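Local coordinates for protein Two-component system sensor histidine kinase (Bacteroides thetaiotaomicron, PDB 3OTT) that probably senses saccharides through this extracellular region and relays the signal as a histidine kinase that regulates transcription, at residues B[225-230]-B[254-259]; B[235-240]-B[245-250]. All blocks are in the same frame, centred on the assembly; numbering follows the deposited sequence.

Both contacts lie in the beta-propeller part of the extracellular region, and together they illustrate two kinds of join in a propeller: backbone pairing within a blade and side-chain packing between blades. Contact 2 pairs the first two strands of the blade formed by residues 232-266; contact 1 packs the third strand of that blade against the last strand of the blade before it. Their centres are 11 Å apart. Strands 245-249 and 252-256 join them, with probable hydrogen bonds from Ala247 N to Tyr254 O and from Tyr256 N to Leu245 O, each 2.8 Å. Neither contact includes residues of the hexatantalum dodecabromide pocket, such as Gln288 and Glu289.

Contact 1: residues B[225-230]-B[254-259]; sequences QTEAFH and YVYHND
Phe229 and Tyr254 stack face to face where two neighbouring blades of the beta-propeller meet, the outermost strand 222-229 of one blade lying beside strand 252-256 of the next. The strands are nearly antiparallel, but their axes come no closer than 10.4 Å and no hydrogen bond crosses, so side chains alone bridge the gap. Phe229 CB points toward the other blade, and with CG anti to the carbonyl carbon (chi1 -70°) the ring extends over Tyr254. CE2 lies 4.1 Å from Tyr254 CG, CE1 is as far from Tyr254 CE2, and CZ, the tip, comes to 3.7 Å from Tyr254 CD2. The ring centroids are 4.4 Å apart with planes inclined by 26°, and the two side chains run in opposite directions. The opposite face of the Phe229 ring carries Glu227 CB, near its rim. From there the bent Glu227 chain brings OE2 to the edge of the Tyr256 ring, 3.5 Å from CD2. Thr226 and Glu227 both face Leu213, a classic beta bulge; Thr226 CG2 meets Tyr256 CE2 at 3.6 Å, and its OG1 is hydrogen-bonded to Gln215 OE1. Trp206 packs edge-to-face with Tyr256, and the phenol is further fixed at its tip: Tyr256 OH donates to Asp259 OD2 at 2.8 Å, reaching the anti side of a carboxylate oxygen that also forms a salt bridge with Lys224 NZ.

Contact 2: residues B[235-240]-B[245-250]; sequences KSLALD and LLAGTD
Leu239 and Leu245 cross obliquely, CD2 against CD2 at 4.0 Å, on one face of the beta hairpin that begins this propeller blade. Strands 232-239 and 245-249 are its first two, antiparallel and in register from Ser236-Gly248 to Leu239-Leu245. On the same face Leu237 turns its CD2 methyl to Ala247 CB, and these leucines continue onto strand 193-199 of the preceding blade. The other face bears Ser236, Ala238 and Leu246, which pack on Ile284 of the following blade; the hairpin is thus sandwiched between its neighbours. Leu246 meets Asp240 at about a right angle, its CD1 methyl 3.6 Å from Asp240 OD2. Asp240 OD1 accepts from Asp244 N, in the hairpin's own turn, and OD2 is hydrogen-bonded to Tyr9 OH near the N-terminus. At the far end Lys235 crosses Asp250 at a similar angle, and its NZ makes a long salt bridge of 3.7 Å to Asp250 OD2, an oxygen also hydrogen-bonded to Ser233 OG. With chi1 at 47°, Ser236 OG sits between backbone N and carbonyl carbon, 3.4 Å from Gly248 CA, and is hydrogen-bonded to Ile281 O. Here the ladder contains a classic beta bulge, Lys235 and Ser236 both facing Gly248. Gly248 O consequently takes two donors, Lys235 N at 2.7 Å, nearly along the C=O axis, and Ser236 N at 3.3 Å, tilted 22° from the carbonyl plane.

Contact 1: residues B[225-230]-B[254-259]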
ATOM      1  N   GLN B 225      31.873 -12.402  -9.207  1.00 18.56           N
ATOM      2  CA  GLN B 225      32.737 -11.401  -9.825  1.00 18.44           C
ATOM      3  C   GLN B 225      32.130 -11.107 -11.176  1.00 16.81           C
ATOM      4  O   GLN B 225      32.479 -11.756 -12.174  1.00 18.08           O
ATOM      5  CB  GLN B 225      34.126 -11.977 -10.020  1.00 18.57           C
ATOM      6  CG  GLN B 225      35.237 -11.214  -9.439  1.00 22.12           C
ATOM      7  CD  GLN B 225      36.560 -11.870  -9.808  1.00 25.68           C
ATOM      8  OE1 GLN B 225      36.951 -11.899 -11.000  1.00 26.53           O
ATOM      9  NE2 GLN B 225      37.227 -12.465  -8.805  1.00 25.19           N
ATOM     10  N   THR B 226      31.202 -10.162 -11.203  1.00 14.82           N
ATOM     11  CA  THR B 226      30.477  -9.828 -12.413  1.00 15.73           C
ATOM     12  C   THR B 226      31.302  -9.106 -13.495  1.00 16.02           C
ATOM     13  O   THR B 226      31.079  -9.339 -14.675  1.00 16.70           O
ATOM     14  CB  THR B 226      29.249  -8.967 -12.089  1.00 15.97           C
ATOM     15  OG1 THR B 226      28.520  -9.572 -11.002  1.00 17.08           O
ATOM     16  CG2 THR B 226      28.364  -8.800 -13.332  1.00 13.59           C
ATOM     17  N   GLU B 227      32.205  -8.208 -13.108  1.00 15.97           N
ATOM     18  CA  GLU B 227      33.066  -7.534 -14.071  1.00 16.42           C
ATOM     19  C   GLU B 227      34.451  -7.322 -13.423  1.00 17.56           C
ATOM     20  O   GLU B 227      34.559  -7.205 -12.208  1.00 16.12           O
ATOM     21  CB  GLU B 227      32.500  -6.168 -14.482  1.00 16.58           C
ATOM     22  CG  GLU B 227      31.075  -6.163 -14.988  1.00 18.70           C
ATOM     23  CD  GLU B 227      30.904  -6.935 -16.313  1.00 25.60           C
ATOM     24  OE1 GLU B 227      31.898  -7.106 -17.071  1.00 29.14           O
ATOM     25  OE2 GLU B 227      29.763  -7.381 -16.589  1.00 26.42           O
ATOM     26  N   ALA B 228      35.499  -7.309 -14.246  1.00 17.90           N
ATOM     27  CA  ALA B 228      36.864  -7.078 -13.810  1.00 19.10           C
ATOM     28  C   ALA B 228      37.405  -6.027 -14.773  1.00 20.65           C
ATOM     29  O   ALA B 228      37.432  -6.229 -15.980  1.00 19.12           O
ATOM     30  CB  ALA B 228      37.691  -8.406 -13.845  1.00 19.04           C
ATOM     31  N   PHE B 229      37.715  -4.850 -14.241  1.00 23.71           N
ATOM     32  CA  PHE B 229      38.077  -3.705 -15.052  1.00 26.77           C
ATOM     33  C   PHE B 229      39.346  -3.187 -14.416  1.00 27.98           C
ATOM     34  O   PHE B 229      39.285  -2.246 -13.609  1.00 29.98           O
ATOM     35  CB  PHE B 229      37.050  -2.596 -14.847  1.00 27.05           C
ATOM     36  CG  PHE B 229      35.672  -2.864 -15.425  1.00 31.18           C
ATOM     37  CD1 PHE B 229      35.480  -3.665 -16.552  1.00 37.30           C
ATOM     38  CD2 PHE B 229      34.571  -2.215 -14.894  1.00 35.45           C
ATOM     39  CE1 PHE B 229      34.191  -3.866 -17.109  1.00 36.95           C
ATOM     40  CE2 PHE B 229      33.279  -2.407 -15.443  1.00 38.71           C
ATOM     41  CZ  PHE B 229      33.101  -3.246 -16.561  1.00 34.91           C
ATOM     42  N   HIS B 230      40.472  -3.791 -14.721  1.00 28.38           N
ATOM     43  CA  HIS B 230      41.778  -3.370 -14.183  1.00 29.14           C
ATOM     44  C   HIS B 230      42.070  -1.880 -14.385  1.00 30.72           C
ATOM     45  O   HIS B 230      41.690  -1.311 -15.441  1.00 31.66           O
ATOM     46  CB  HIS B 230      42.839  -4.150 -14.923  1.00 28.35           C
ATOM     47  CG  HIS B 230      44.219  -3.893 -14.443  1.00 29.83           C
ATOM     48  ND1 HIS B 230      45.261  -3.639 -15.309  1.00 30.30           N
ATOM     49  CD2 HIS B 230      44.737  -3.847 -13.190  1.00 27.29           C
ATOM     50  CE1 HIS B 230      46.367  -3.464 -14.608  1.00 31.93           C
ATOM     51  NE2 HIS B 230      46.075  -3.583 -13.322  1.00 32.59           N
ATOM     52  N   TYR B 254      29.185   2.393 -17.613  1.00 15.68           N
ATOM     53  CA  TYR B 254      28.956   1.050 -18.092  1.00 15.86           C
ATOM     54  C   TYR B 254      27.544   0.713 -17.705  1.00 15.38           C
ATOM     55  O   TYR B 254      27.056   1.139 -16.644  1.00 13.63           O
ATOM     56  CB  TYR B 254      29.884   0.043 -17.463  1.00 16.42           C
ATOM     57  CG  TYR B 254      31.294   0.127 -17.992  1.00 20.42           C
ATOM     58  CD1 TYR B 254      32.165   1.070 -17.494  1.00 20.62           C
ATOM     59  CD2 TYR B 254      31.760  -0.753 -19.003  1.00 22.04           C
ATOM     60  CE1 TYR B 254      33.469   1.125 -17.918  1.00 24.11           C
ATOM     61  CE2 TYR B 254      33.082  -0.685 -19.472  1.00 22.33           C
ATOM     62  CZ  TYR B 254      33.931   0.263 -18.903  1.00 26.42           C
ATOM     63  OH  TYR B 254      35.225   0.470 -19.331  1.00 27.70           O
ATOM     64  N   VAL B 255      26.882   0.011 -18.615  1.00 15.05           N
ATOM     65  CA  VAL B 255      25.493  -0.336 -18.436  1.00 16.24           C
ATOM     66  C   VAL B 255      25.409  -1.870 -18.571  1.00 15.87           C
ATOM     67  O   VAL B 255      25.736  -2.424 -19.615  1.00 14.47           O
ATOM     68  CB  VAL B 255      24.574   0.388 -19.523  1.00 16.12           C
ATOM     69  CG1 VAL B 255      23.155  -0.037 -19.450  1.00 18.96           C
ATOM     70  CG2 VAL B 255      24.625   1.862 -19.442  1.00 13.82           C
ATOM     71  N   TYR B 256      24.915  -2.528 -17.513  1.00 17.06           N
ATOM     72  CA  TYR B 256      24.829  -3.999 -17.447  1.00 16.44           C
ATOM     73  C   TYR B 256      23.370  -4.430 -17.544  1.00 16.76           C
ATOM     74  O   TYR B 256      22.472  -3.939 -16.791  1.00 16.68           O
ATOM     75  CB  TYR B 256      25.465  -4.478 -16.101  1.00 16.16           C
ATOM     76  CG  TYR B 256      25.290  -5.986 -15.848  1.00 16.89           C
ATOM     77  CD1 TYR B 256      24.151  -6.456 -15.248  1.00 13.73           C
ATOM     78  CD2 TYR B 256      26.265  -6.942 -16.298  1.00 17.01           C
ATOM     79  CE1 TYR B 256      23.948  -7.836 -15.013  1.00 14.92           C
ATOM     80  CE2 TYR B 256      26.052  -8.315 -16.102  1.00 17.49           C
ATOM     81  CZ  TYR B 256      24.884  -8.738 -15.445  1.00 17.82           C
ATOM     82  OH  TYR B 256      24.611 -10.035 -15.209  1.00 17.40           O
ATOM     83  N   HIS B 257      23.114  -5.384 -18.412  1.00 17.25           N
ATOM     84  CA  HIS B 257      21.763  -5.875 -18.579  1.00 17.95           C
ATOM     85  C   HIS B 257      21.727  -7.317 -18.095  1.00 19.19           C
ATOM     86  O   HIS B 257      21.097  -7.580 -17.065  1.00 19.70           O
ATOM     87  CB  HIS B 257      21.255  -5.683 -20.026  1.00 18.25           C
ATOM     88  CG  HIS B 257      19.963  -6.399 -20.316  1.00 17.93           C
ATOM     89  ND1 HIS B 257      18.752  -6.042 -19.739  1.00 18.16           N
ATOM     90  CD2 HIS B 257      19.695  -7.442 -21.136  1.00 15.36           C
ATOM     91  CE1 HIS B 257      17.800  -6.849 -20.174  1.00 19.63           C
ATOM     92  NE2 HIS B 257      18.342  -7.698 -21.032  1.00 21.37           N
ATOM     93  N   ASN B 258      22.425  -8.229 -18.785  1.00 19.35           N
ATOM     94  CA  ASN B 258      22.676  -9.583 -18.252  1.00 21.01           C
ATOM     95  C   ASN B 258      24.071 -10.117 -18.708  1.00 21.97           C
ATOM     96  O   ASN B 258      24.800  -9.397 -19.422  1.00 22.21           O
ATOM     97  CB  ASN B 258      21.503 -10.579 -18.539  1.00 18.17           C
ATOM     98  CG  ASN B 258      21.248 -10.770 -20.015  1.00 21.02           C
ATOM     99  OD1 ASN B 258      22.165 -10.632 -20.832  1.00 20.87           O
ATOM    100  ND2 ASN B 258      19.993 -11.063 -20.384  1.00 19.64           N
ATOM    101  N   ASP B 259      24.436 -11.333 -18.311  1.00 22.25           N
ATOM    102  CA  ASP B 259      25.742 -11.911 -18.717  1.00 25.54           C
ATOM    103  C   ASP B 259      25.885 -12.120 -20.207  1.00 25.66           C
ATOM    104  O   ASP B 259      27.020 -12.119 -20.700  1.00 27.79           O
ATOM    105  CB  ASP B 259      26.037 -13.283 -18.058  1.00 26.53           C
ATOM    106  CG  ASP B 259      26.454 -13.160 -16.595  1.00 30.44           C
ATOM    107  OD1 ASP B 259      26.971 -14.141 -16.014  1.00 38.24           O
ATOM    108  OD2 ASP B 259      26.294 -12.082 -16.009  1.00 35.11           O
TER

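Contact 2: residues B[235-240]-B[245-250]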
ATOM      1  N   LYS B 235      32.842   3.976  -8.960  1.00 22.46           N
ATOM      2  CA  LYS B 235      32.582   5.071  -8.000  1.00 20.88           C
ATOM      3  C   LYS B 235      31.114   5.226  -7.622  1.00 19.92           C
ATOM      4  O   LYS B 235      30.784   5.788  -6.576  1.00 20.10           O
ATOM      5  CB  LYS B 235      33.062   6.398  -8.589  1.00 21.12           C
ATOM      6  CG  LYS B 235      34.457   6.328  -9.132  1.00 24.11           C
ATOM      7  CD  LYS B 235      35.113   7.705  -9.242  1.00 28.78           C
ATOM      8  CE  LYS B 235      36.662   7.621  -9.160  1.00 35.08           C
ATOM      9  NZ  LYS B 235      37.225   6.733  -8.029  1.00 37.73           N
ATOM     10  N   SER B 236      30.212   4.787  -8.482  1.00 17.98           N
ATOM     11  CA  SER B 236      28.796   5.030  -8.210  1.00 17.71           C
ATOM     12  C   SER B 236      27.936   4.020  -8.931  1.00 16.50           C
ATOM     13  O   SER B 236      28.337   3.492  -9.946  1.00 16.84           O
ATOM     14  CB  SER B 236      28.424   6.447  -8.695  1.00 16.67           C
ATOM     15  OG  SER B 236      28.945   6.644 -10.027  1.00 20.53           O
ATOM     16  N   LEU B 237      26.730   3.786  -8.437  1.00 15.98           N
ATOM     17  CA  LEU B 237      25.881   2.694  -8.970  1.00 15.21           C
ATOM     18  C   LEU B 237      24.469   3.209  -8.843  1.00 14.86           C
ATOM     19  O   LEU B 237      24.168   3.860  -7.852  1.00 15.69           O
ATOM     20  CB  LEU B 237      26.019   1.404  -8.148  1.00 13.37           C
ATOM     21  CG  LEU B 237      27.401   0.712  -8.030  1.00 15.58           C
ATOM     22  CD1 LEU B 237      27.548  -0.338  -6.879  1.00 11.99           C
ATOM     23  CD2 LEU B 237      27.799   0.017  -9.391  1.00 12.87           C
ATOM     24  N   ALA B 238      23.635   2.904  -9.842  1.00 13.78           N
ATOM     25  CA  ALA B 238      22.181   3.100  -9.834  1.00 12.36           C
ATOM     26  C   ALA B 238      21.564   2.086 -10.803  1.00 12.49           C
ATOM     27  O   ALA B 238      22.256   1.546 -11.701  1.00 11.74           O
ATOM     28  CB  ALA B 238      21.811   4.553 -10.345  1.00 11.73           C
ATOM     29  N   LEU B 239      20.263   1.922 -10.681  1.00 12.55           N
ATOM     30  CA  LEU B 239      19.436   1.173 -11.620  1.00 16.17           C
ATOM     31  C   LEU B 239      18.510   2.084 -12.409  1.00 17.90           C
ATOM     32  O   LEU B 239      17.861   2.971 -11.809  1.00 18.42           O
ATOM     33  CB  LEU B 239      18.494   0.212 -10.853  1.00 15.30           C
ATOM     34  CG  LEU B 239      19.252  -0.894 -10.071  1.00 18.46           C
ATOM     35  CD1 LEU B 239      18.302  -1.477  -9.004  1.00 21.03           C
ATOM     36  CD2 LEU B 239      19.791  -1.984 -11.025  1.00 12.87           C
ATOM     37  N   ASP B 240      18.350   1.806 -13.698  1.00 17.95           N
ATOM     38  CA  ASP B 240      17.560   2.649 -14.503  1.00 19.51           C
ATOM     39  C   ASP B 240      16.123   2.155 -14.611  1.00 21.13           C
ATOM     40  O   ASP B 240      15.748   1.170 -13.967  1.00 23.05           O
ATOM     41  CB  ASP B 240      18.253   2.950 -15.833  1.00 20.30           C
ATOM     42  CG  ASP B 240      18.210   1.779 -16.818  1.00 20.18           C
ATOM     43  OD1 ASP B 240      17.484   0.769 -16.608  1.00 20.49           O
ATOM     44  OD2 ASP B 240      18.934   1.906 -17.809  1.00 19.21           O
ATOM     45  N   LEU B 245      21.615  -2.054 -14.616  1.00 16.22           N
ATOM     46  CA  LEU B 245      22.547  -1.551 -13.671  1.00 15.14           C
ATOM     47  C   LEU B 245      23.510  -0.601 -14.339  1.00 14.93           C
ATOM     48  O   LEU B 245      24.114  -0.928 -15.355  1.00 15.56           O
ATOM     49  CB  LEU B 245      23.250  -2.735 -13.060  1.00 14.24           C
ATOM     50  CG  LEU B 245      24.209  -2.644 -11.902  1.00 16.44           C
ATOM     51  CD1 LEU B 245      25.567  -2.352 -12.443  1.00 15.03           C
ATOM     52  CD2 LEU B 245      23.763  -1.749 -10.723  1.00  9.41           C
ATOM     53  N   LEU B 246      23.664   0.584 -13.763  1.00 15.35           N
ATOM     54  CA  LEU B 246      24.561   1.601 -14.332  1.00 15.25           C
ATOM     55  C   LEU B 246      25.690   1.764 -13.407  1.00 13.83           C
ATOM     56  O   LEU B 246      25.486   1.920 -12.203  1.00 14.48           O
ATOM     57  CB  LEU B 246      23.874   2.940 -14.474  1.00 15.02           C
ATOM     58  CG  LEU B 246      22.936   3.288 -15.637  1.00 20.54           C
ATOM     59  CD1 LEU B 246      22.140   2.192 -16.271  1.00 23.07           C
ATOM     60  CD2 LEU B 246      22.004   4.482 -15.233  1.00 19.88           C
ATOM     61  N   ALA B 247      26.893   1.730 -13.948  1.00 13.76           N
ATOM     62  CA  ALA B 247      28.084   1.799 -13.112  1.00 14.51           C
ATOM     63  C   ALA B 247      28.914   2.999 -13.528  1.00 14.70           C
ATOM     64  O   ALA B 247      29.288   3.108 -14.703  1.00 16.22           O
ATOM     65  CB  ALA B 247      28.907   0.491 -13.225  1.00 13.63           C
ATOM     66  N   GLY B 248      29.190   3.900 -12.593  1.00 14.93           N
ATOM     67  CA  GLY B 248      29.994   5.093 -12.902  1.00 13.67           C
ATOM     68  C   GLY B 248      31.429   4.878 -12.500  1.00 15.76           C
ATOM     69  O   GLY B 248      31.728   4.453 -11.381  1.00 15.81           O
ATOM     70  N   THR B 249      32.346   5.129 -13.433  1.00 17.06           N
ATOM     71  CA  THR B 249      33.739   4.828 -13.191  1.00 18.17           C
ATOM     72  C   THR B 249      34.541   6.102 -13.337  1.00 18.74           C
ATOM     73  O   THR B 249      33.993   7.156 -13.558  1.00 18.12           O
ATOM     74  CB  THR B 249      34.261   3.696 -14.159  1.00 18.13           C
ATOM     75  OG1 THR B 249      34.451   4.224 -15.479  1.00 17.55           O
ATOM     76  CG2 THR B 249      33.261   2.508 -14.242  1.00 18.40           C
ATOM     77  N   ASP B 250      35.851   5.986 -13.277  1.00 20.39           N
ATOM     78  CA  ASP B 250      36.676   7.038 -13.778  1.00 22.40           C
ATOM     79  C   ASP B 250      36.973   6.929 -15.250  1.00 21.47           C
ATOM     80  O   ASP B 250      37.762   7.726 -15.754  1.00 22.04           O
ATOM     81  CB  ASP B 250      37.981   7.211 -13.004  1.00 24.29           C
ATOM     82  CG  ASP B 250      38.528   5.952 -12.551  1.00 30.91           C
ATOM     83  OD1 ASP B 250      39.007   5.165 -13.391  1.00 40.54           O
ATOM     84  OD2 ASP B 250      38.495   5.759 -11.322  1.00 42.62           O
TER